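PDB 4EXO: methyl-accepting chemotaxis protein from Vibrio parahaemolyticus, which probably serves as a chemotaxis receptor, its periplasmic PAS-like sensor domain binding pyruvic acid in a pocket between its antiparallel sheet and a helix packed against it. Local coordinates for residues P116-N119 against A120-K124; A93-A96 against G97-A101. All coordinates share one frame; numbering follows the deposited sequence.

Contact 1 (P116-N119 against A120-K124); sequences PTIN and AQAPK. With PYR (pyruvic acid), chain B.
Ile118 lays its ethyl branch over Ala120: CG1 comes to 4.2 Å from Ala120 CB. The residues form the tight link of a beta hairpin, between strands 108-115 and 120-131 of the antiparallel sheet in this Cache domain. The first torsion of Ile118 sets CG1 between its own N and C (chi1 60°), and from there the branch heads toward the outgoing strand. CD1 goes one step further and reaches Ala122 CB at 4.4 Å. These are light apolar touches at the surface, and Ala122 is the buried member.

The turn itself is held by a backbone bond from Asn119 N to Pro116 O (3.3 Å). Asn119 has a positive phi (44°), a left-handed conformation that swings the chain round into Ala120. Its OD1 is hydrogen-bonded to His114 on the incoming strand. Ala120 follows directly, and its CB lies 3.3 Å from Asn119 O.

Lys124 reaches from the strand to the ligand. Its CG is anti to N (chi1 -174°) and the chain is extended to its end, so the ammonium group stands well away from the backbone. The side chain touches Phe111 and Trp113 of strand 108-115, and Tyr143 OH is a second hydrogen-bond partner of NZ. Tyr59, Tyr63 and His72 are also hydrogen-bonded to the pyruvic acid. Lys124 NZ donates to carboxylate atom O of the ligand at 2.6 Å.

Contact 2 (A93-A96 against G97-A101); sequences AVIA and GLIDA
Residues 94-101 form the first two turns of helix 94-104, and Ala93 caps their start, with four successive i to i+4 backbone bonds from Gly97 N to Ala93 O, Leu98 N to Val94 O, Ile99 N to Ile95 O and Asp100 N to Ala96 O. The Ala93 carbonyl accepts the first bond, from Gly97 N to Ala93 O, at 2.9 Å. The N-H...O angle opens from 144° at this bond to 167° at the fourth, so the later bond is the straighter.

Val94 and Leu98 lie one turn apart, side by side and pointing the same way. Val94 CG1 meets Leu98 CD1 at 3.9 Å. Leu98 CG also lies 3.4 Å from Val94 O, so the leucine covers the carbonyl that its own N-H holds. Both residues line the pyruvic acid pocket. Val94 also packs on Phe111 and Trp113, and Leu98 on Phe61 and Leu109. The helix thus lies against the antiparallel sheet of the PAS-like Cache fold, and the ligand touches this face.

Ile95 and Ile99 form the next pair and cross at a slant. Ile95 sets CG2 anti to its backbone N, which turns this methyl up the helix to meet Ile99 CD1 at 3.8 Å. Ile99 CG1 passes 3.2 Å from Ile95 O. Ile95 also rests on Tyr63 and Trp113, while both isoleucines reach loop residues, Leu83 for Ile95 and Tyr84 for Ile99.

Ala96 and Gly97 are partly exposed. Tyr84 touches the Ala96 methyl. Asp100 folds back along the helix, and its CG comes to 3.4 Å from Ala96 O.

Contacts 1 and 2 are separate neighbourhoods of one domain, with centres about 19 Å apart and nearest atoms about 7 Å apart. Contact 1 is a surface hairpin turn with sparse apolar touches; contact 2 is a partly buried helix start, ordered by regular backbone bonds and branched aliphatic pairs. They meet indirectly. Phe111 and Trp113 of strand 108-115 touch both Lys124 of contact 1 and the helix of contact 2, through Val94 or Ile95. Both contacts also supply the pyruvic acid pocket. Residues 120-124 bring a charged hydrogen-bond donor from the sheet, whereas Val94 and Leu98 bring apolar side chains from the helix.

Contact 1 (P116-N119 against A120-K124)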
# COMPACT_ATOMS: atom_id res chain seq x y z
N PRO A 116 -17.30 1.24 -5.58
CA PRO A 116 -17.52 2.63 -5.14
C PRO A 116 -17.70 3.63 -6.27
O PRO A 116 -18.63 4.46 -6.20
CB PRO A 116 -16.26 2.94 -4.31
CG PRO A 116 -15.98 1.56 -3.62
CD PRO A 116 -16.28 0.54 -4.75
N THR A 117 -16.87 3.57 -7.31
CA THR A 117 -16.90 4.65 -8.31
C THR A 117 -18.17 4.67 -9.19
O THR A 117 -18.35 5.63 -9.95
CB THR A 117 -15.64 4.65 -9.23
OG1 THR A 117 -15.49 3.38 -9.87
CG2 THR A 117 -14.36 5.02 -8.43
N ILE A 118 -19.01 3.63 -9.13
CA ILE A 118 -20.29 3.61 -9.88
C ILE A 118 -21.48 3.30 -8.98
O ILE A 118 -22.63 3.24 -9.45
CB ILE A 118 -20.28 2.60 -11.08
CG1 ILE A 118 -20.03 1.15 -10.59
CG2 ILE A 118 -19.25 3.03 -12.13
CD1 ILE A 118 -20.17 0.03 -11.73
N ASN A 119 -21.22 3.11 -7.69
CA ASN A 119 -22.27 2.76 -6.74
C ASN A 119 -23.23 1.67 -7.28
O ASN A 119 -24.47 1.84 -7.26
CB ASN A 119 -23.09 4.02 -6.28
CG ASN A 119 -24.00 3.72 -5.10
OD1 ASN A 119 -23.73 2.80 -4.31
ND2 ASN A 119 -25.08 4.49 -4.96
N ALA A 120 -22.66 0.56 -7.78
CA ALA A 120 -23.47 -0.53 -8.33
C ALA A 120 -22.60 -1.79 -8.30
O ALA A 120 -21.39 -1.68 -8.20
CB ALA A 120 -23.88 -0.20 -9.81
N GLN A 121 -23.21 -2.97 -8.39
CA GLN A 121 -22.44 -4.23 -8.45
C GLN A 121 -21.55 -4.31 -9.67
O GLN A 121 -21.94 -3.89 -10.76
CB GLN A 121 -23.41 -5.44 -8.44
CG GLN A 121 -24.34 -5.44 -7.25
CD GLN A 121 -23.57 -5.82 -5.99
OE1 GLN A 121 -22.86 -6.84 -5.96
NE2 GLN A 121 -23.69 -4.99 -4.95
N ALA A 122 -20.34 -4.84 -9.50
CA ALA A 122 -19.43 -5.10 -10.61
C ALA A 122 -18.55 -6.31 -10.31
O ALA A 122 -18.24 -6.56 -9.14
CB ALA A 122 -18.51 -3.90 -10.88
N PRO A 123 -18.09 -7.01 -11.36
CA PRO A 123 -17.20 -8.14 -11.12
C PRO A 123 -15.86 -7.72 -10.51
O PRO A 123 -15.25 -6.72 -10.95
CB PRO A 123 -17.01 -8.79 -12.50
CG PRO A 123 -17.46 -7.78 -13.49
CD PRO A 123 -18.47 -6.88 -12.79
N LYS A 124 -15.40 -8.52 -9.54
CA LYS A 124 -14.21 -8.19 -8.76
C LYS A 124 -13.34 -9.43 -8.62
O LYS A 124 -13.83 -10.58 -8.70
CB LYS A 124 -14.71 -7.77 -7.35
CG LYS A 124 -13.70 -7.24 -6.37
CD LYS A 124 -14.44 -6.68 -5.13
CE LYS A 124 -13.47 -5.98 -4.14
NZ LYS A 124 -14.22 -5.27 -3.03
C PYR B . -16.02 -6.46 -0.27
O PYR B . -15.58 -6.83 -1.45
OXT PYR B . -16.10 -5.17 0.01
CA PYR B . -16.41 -7.42 0.70
O3 PYR B . -16.83 -6.96 1.82
CB PYR B . -16.40 -8.92 0.47

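Contact 2 (A93-A96 against G97-A101)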
# COMPACT_ATOMS: atom_id res chain seq x y z
N ALA A 93 -20.99 -17.68 -2.91
CA ALA A 93 -21.00 -17.44 -1.47
C ALA A 93 -19.73 -16.69 -1.13
O ALA A 93 -18.65 -17.28 -0.90
CB ALA A 93 -21.13 -18.75 -0.66
N VAL A 94 -19.83 -15.36 -1.17
CA VAL A 94 -18.65 -14.50 -1.13
C VAL A 94 -17.84 -14.61 0.17
O VAL A 94 -16.61 -14.76 0.13
CB VAL A 94 -19.06 -12.99 -1.38
CG1 VAL A 94 -17.81 -12.04 -1.31
CG2 VAL A 94 -19.77 -12.85 -2.74
N ILE A 95 -18.53 -14.48 1.31
CA ILE A 95 -17.84 -14.40 2.61
C ILE A 95 -17.25 -15.78 2.96
O ILE A 95 -16.06 -15.91 3.38
CB ILE A 95 -18.76 -13.82 3.74
CG1 ILE A 95 -18.79 -12.28 3.68
CG2 ILE A 95 -18.13 -14.02 5.13
CD1 ILE A 95 -19.17 -11.71 2.41
N ALA A 96 -18.04 -16.82 2.77
CA ALA A 96 -17.54 -18.17 3.05
C ALA A 96 -16.36 -18.48 2.11
O ALA A 96 -15.37 -19.11 2.52
CB ALA A 96 -18.64 -19.20 2.86
N GLY A 97 -16.48 -18.04 0.86
CA GLY A 97 -15.44 -18.28 -0.14
C GLY A 97 -14.13 -17.58 0.22
O GLY A 97 -13.06 -18.15 0.04
N LEU A 98 -14.21 -16.35 0.75
CA LEU A 98 -13.00 -15.62 1.13
C LEU A 98 -12.37 -16.20 2.39
O LEU A 98 -11.12 -16.25 2.52
CB LEU A 98 -13.27 -14.12 1.35
CG LEU A 98 -13.52 -13.30 0.07
CD1 LEU A 98 -14.27 -11.97 0.43
CD2 LEU A 98 -12.18 -12.98 -0.60
N ILE A 99 -13.23 -16.65 3.30
CA ILE A 99 -12.70 -17.22 4.56
C ILE A 99 -11.92 -18.48 4.15
O ILE A 99 -10.77 -18.66 4.57
CB ILE A 99 -13.83 -17.58 5.55
CG1 ILE A 99 -14.44 -16.30 6.15
CG2 ILE A 99 -13.28 -18.47 6.69
CD1 ILE A 99 -15.89 -16.58 6.72
N ASP A 100 -12.54 -19.32 3.33
CA ASP A 100 -11.86 -20.56 2.89
C ASP A 100 -10.62 -20.32 2.01
O ASP A 100 -9.59 -20.99 2.20
CB ASP A 100 -12.82 -21.49 2.17
CG ASP A 100 -13.90 -22.07 3.11
OD1 ASP A 100 -13.76 -21.98 4.37
OD2 ASP A 100 -14.87 -22.62 2.56
N ALA A 101 -10.70 -19.38 1.06
CA ALA A 101 -9.52 -19.02 0.26
C ALA A 101 -8.34 -18.62 1.14
O ALA A 101 -7.19 -19.05 0.89
CB ALA A 101 -9.83 -17.88 -0.74